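PDB 6D8V: probable chemoreceptor (Methyl-accepting chemotaxis) transmembrane protein from Rhizobium meliloti, which senses quaternary ammonium compounds through its sensory domain, probably to guide bacterial chemotaxis. Local coordinates for residues A[229-234]-A[248-253]. Sequence-based numbering, arbitrary orientation.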
ATOM      1  N   GLY A 229       3.711 -10.372 -17.312  1.00 85.35           N
ATOM      2  CA  GLY A 229       4.550 -10.346 -16.132  1.00 93.80           C
ATOM      3  C   GLY A 229       6.024 -10.293 -16.468  1.00 88.79           C
ATOM      4  O   GLY A 229       6.878 -10.468 -15.594  1.00 80.73           O
ATOM      5  N   THR A 230       6.330 -10.053 -17.733  1.00 88.04           N
ATOM      6  CA  THR A 230       7.696  -9.910 -18.190  1.00 84.37           C
ATOM      7  C   THR A 230       7.996  -8.457 -18.539  1.00 76.84           C
ATOM      8  O   THR A 230       7.086  -7.648 -18.741  1.00 63.64           O
ATOM      9  CB  THR A 230       7.960 -10.805 -19.406  1.00 90.06           C
ATOM     10  OG1 THR A 230       7.220 -10.326 -20.535  1.00106.17           O
ATOM     11  CG2 THR A 230       7.528 -12.222 -19.100  1.00 82.01           C
ATOM     12  N   PRO A 231       9.269  -8.090 -18.582  1.00 76.69           N
ATOM     13  CA  PRO A 231       9.628  -6.686 -18.796  1.00 73.43           C
ATOM     14  C   PRO A 231       9.352  -6.233 -20.216  1.00 65.97           C
ATOM     15  O   PRO A 231       9.405  -7.013 -21.166  1.00 83.38           O
ATOM     16  CB  PRO A 231      11.129  -6.663 -18.489  1.00 66.40           C
ATOM     17  CG  PRO A 231      11.322  -7.830 -17.555  1.00 55.76           C
ATOM     18  CD  PRO A 231      10.405  -8.878 -18.088  1.00 64.06           C
ATOM     19  N   ARG A 232       9.037  -4.949 -20.347  1.00 70.43           N
ATOM     20  CA  ARG A 232       8.948  -4.287 -21.638  1.00 64.90           C
ATOM     21  C   ARG A 232       9.799  -3.021 -21.607  1.00 72.39           C
ATOM     22  O   ARG A 232      10.196  -2.540 -20.539  1.00 75.22           O
ATOM     23  CB  ARG A 232       7.492  -3.956 -22.005  1.00 66.02           C
ATOM     24  CG  ARG A 232       6.610  -5.180 -22.201  1.00 77.98           C
ATOM     25  CD  ARG A 232       7.092  -6.047 -23.373  1.00 89.54           C
ATOM     26  NE  ARG A 232       7.019  -7.477 -23.064  1.00 89.13           N
ATOM     27  CZ  ARG A 232       5.888  -8.172 -22.989  1.00 98.71           C
ATOM     28  NH1 ARG A 232       5.924  -9.463 -22.697  1.00102.47           N
ATOM     29  NH2 ARG A 232       4.722  -7.572 -23.193  1.00110.59           N
ATOM     30  N   MET A 233      10.098  -2.497 -22.799  1.00 66.89           N
ATOM     31  CA  MET A 233      10.831  -1.246 -22.936  1.00 65.44           C
ATOM     32  C   MET A 233      10.113  -0.356 -23.934  1.00 80.74           C
ATOM     33  O   MET A 233       9.897  -0.749 -25.083  1.00109.78           O
ATOM     34  CB  MET A 233      12.272  -1.477 -23.385  1.00 80.07           C
ATOM     35  CG  MET A 233      13.193  -0.277 -23.163  1.00 67.36           C
ATOM     36  SD  MET A 233      14.714  -0.440 -24.121  1.00103.36           S
ATOM     37  CE  MET A 233      15.855   0.571 -23.179  1.00100.47           C
ATOM     38  N   ILE A 234       9.745   0.836 -23.484  1.00 86.30           N
ATOM     39  CA  ILE A 234       9.179   1.868 -24.340  1.00 77.79           C
ATOM     40  C   ILE A 234      10.337   2.697 -24.879  1.00 87.20           C
ATOM     41  O   ILE A 234      11.104   3.278 -24.102  1.00 93.48           O
ATOM     42  CB  ILE A 234       8.181   2.731 -23.558  1.00 79.12           C
ATOM     43  CG1 ILE A 234       7.283   1.814 -22.724  1.00 74.64           C
ATOM     44  CG2 ILE A 234       7.342   3.569 -24.498  1.00 77.07           C
ATOM     45  CD1 ILE A 234       6.335   2.526 -21.802  1.00 73.12           C
ATOM     46  N   VAL A 248      11.725   1.692 -19.238  1.00 70.21           N
ATOM     47  CA  VAL A 248      11.688   0.252 -19.020  1.00 66.31           C
ATOM     48  C   VAL A 248      10.679  -0.039 -17.919  1.00 71.65           C
ATOM     49  O   VAL A 248      10.719   0.579 -16.847  1.00 83.73           O
ATOM     50  CB  VAL A 248      13.076  -0.301 -18.653  1.00 61.47           C
ATOM     51  CG1 VAL A 248      12.961  -1.752 -18.250  1.00 56.89           C
ATOM     52  CG2 VAL A 248      14.025  -0.161 -19.820  1.00 65.77           C
ATOM     53  N   VAL A 249       9.777  -0.980 -18.180  1.00 59.51           N
ATOM     54  CA  VAL A 249       8.769  -1.392 -17.213  1.00 68.80           C
ATOM     55  C   VAL A 249       9.125  -2.784 -16.712  1.00 67.37           C
ATOM     56  O   VAL A 249       9.502  -3.662 -17.497  1.00 72.23           O
ATOM     57  CB  VAL A 249       7.356  -1.353 -17.828  1.00 54.49           C
ATOM     58  CG1 VAL A 249       7.190  -0.100 -18.659  1.00 56.58           C
ATOM     59  CG2 VAL A 249       7.120  -2.569 -18.680  1.00 74.42           C
ATOM     60  N   TYR A 250       9.020  -2.983 -15.399  1.00 71.45           N
ATOM     61  CA  TYR A 250       9.494  -4.208 -14.754  1.00 65.85           C
ATOM     62  C   TYR A 250       8.447  -4.663 -13.745  1.00 68.59           C
ATOM     63  O   TYR A 250       8.411  -4.185 -12.603  1.00 77.74           O
ATOM     64  CB  TYR A 250      10.851  -3.974 -14.085  1.00 59.85           C
ATOM     65  CG  TYR A 250      11.585  -5.209 -13.626  1.00 61.44           C
ATOM     66  CD1 TYR A 250      12.442  -5.895 -14.487  1.00 74.64           C
ATOM     67  CD2 TYR A 250      11.459  -5.672 -12.318  1.00 53.79           C
ATOM     68  CE1 TYR A 250      13.133  -7.016 -14.065  1.00 59.59           C
ATOM     69  CE2 TYR A 250      12.146  -6.793 -11.886  1.00 60.22           C
ATOM     70  CZ  TYR A 250      12.980  -7.465 -12.759  1.00 73.68           C
ATOM     71  OH  TYR A 250      13.663  -8.588 -12.320  1.00 68.22           O
ATOM     72  N   PRO A 251       7.558  -5.570 -14.145  1.00 68.46           N
ATOM     73  CA  PRO A 251       6.611  -6.142 -13.182  1.00 71.85           C
ATOM     74  C   PRO A 251       7.330  -6.999 -12.158  1.00 63.65           C
ATOM     75  O   PRO A 251       8.383  -7.581 -12.435  1.00 66.02           O
ATOM     76  CB  PRO A 251       5.673  -6.986 -14.055  1.00 59.61           C
ATOM     77  CG  PRO A 251       6.428  -7.238 -15.308  1.00 62.81           C
ATOM     78  CD  PRO A 251       7.304  -6.038 -15.517  1.00 64.54           C
ATOM     79  N   PHE A 252       6.756  -7.057 -10.959  1.00 53.53           N
ATOM     80  CA  PHE A 252       7.281  -7.915  -9.905  1.00 55.51           C
ATOM     81  C   PHE A 252       6.165  -8.215  -8.913  1.00 61.63           C
ATOM     82  O   PHE A 252       5.410  -7.318  -8.530  1.00 67.41           O
ATOM     83  CB  PHE A 252       8.478  -7.265  -9.199  1.00 50.18           C
ATOM     84  CG  PHE A 252       8.132  -6.019  -8.435  1.00 52.83           C
ATOM     85  CD1 PHE A 252       7.958  -4.816  -9.094  1.00 53.88           C
ATOM     86  CD2 PHE A 252       7.983  -6.055  -7.059  1.00 56.24           C
ATOM     87  CE1 PHE A 252       7.644  -3.674  -8.401  1.00 51.61           C
ATOM     88  CE2 PHE A 252       7.664  -4.913  -6.354  1.00 57.29           C
ATOM     89  CZ  PHE A 252       7.500  -3.717  -7.029  1.00 56.07           C
ATOM     90  N   SER A 253       6.070  -9.480  -8.505  1.00 68.81           N
ATOM     91  CA  SER A 253       5.011  -9.925  -7.604  1.00 72.23           C
ATOM     92  C   SER A 253       5.264  -9.483  -6.170  1.00 62.97           C
ATOM     93  O   SER A 253       6.393  -9.534  -5.674  1.00 59.48           O
ATOM     94  CB  SER A 253       4.881 -11.447  -7.636  1.00 62.30           C
ATOM     95  OG  SER A 253       4.144 -11.869  -8.768  1.00 81.78           O
TER
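Arg232 and Val249 face each other as a hydrogen-bonded pair of two antiparallel strands, 232-234 and 248-253, whose short axes run at 155° to each other and approach to 4.7 Å. Val249 N donates to Arg232 O at 2.9 Å, and the return bond from Arg232 N to Val249 O is 3.2 Å long. Pro231 CA makes a bent CA-H...O contact with Val249 O. Arg232 carries both backbone bonds between the two segments; the ladder continues at Ile234 with Arg247. Pro251 has no N-H to offer.

On one face of the sheet, Val249 CG2 lies against Arg232 CB at 3.6 Å. The Arg232 chain then bends away from the strand, over helix 219-228. Val249 CG1 meets Ile234 CD1 loosely, the two side chains crossing at about a right angle. On the other face, Met233 and Val248 form the next, non-hydrogen-bonded pair. With chi1 at -163° Met233 turns CG away from the backbone N and onto Val248 CG2, and its extended chain runs on past that methyl, CE also touching it. Helix 2-45 covers this face. Pro231 and Tyr250 run side by side, with Pro231 CG 3.8 Å from Tyr250 CD1.

Pro251 points toward the other segment and packs its ring on the Gly229-Thr230 backbone. Its CG rests on Gly229 O at 3.3 Å, and its CD lies 3.6 Å from Thr230 O. An alanine here would lose CG and CD and would probably leave a gap beside the Gly229 and Thr230 carbonyls. Gly229, with positive phi, is the first residue after helix 219-228 to leave helical angles. That helix leads into an antiparallel beta hairpin, 232-239 with 243-254. Strand 232-239 is an edge strand within this chain. The four-stranded sheet packs on the long N-terminal helix, well away from the 1,1-dimethyl-prolinium pocket, consistent with the membrane-proximal module of a double Cache sensor.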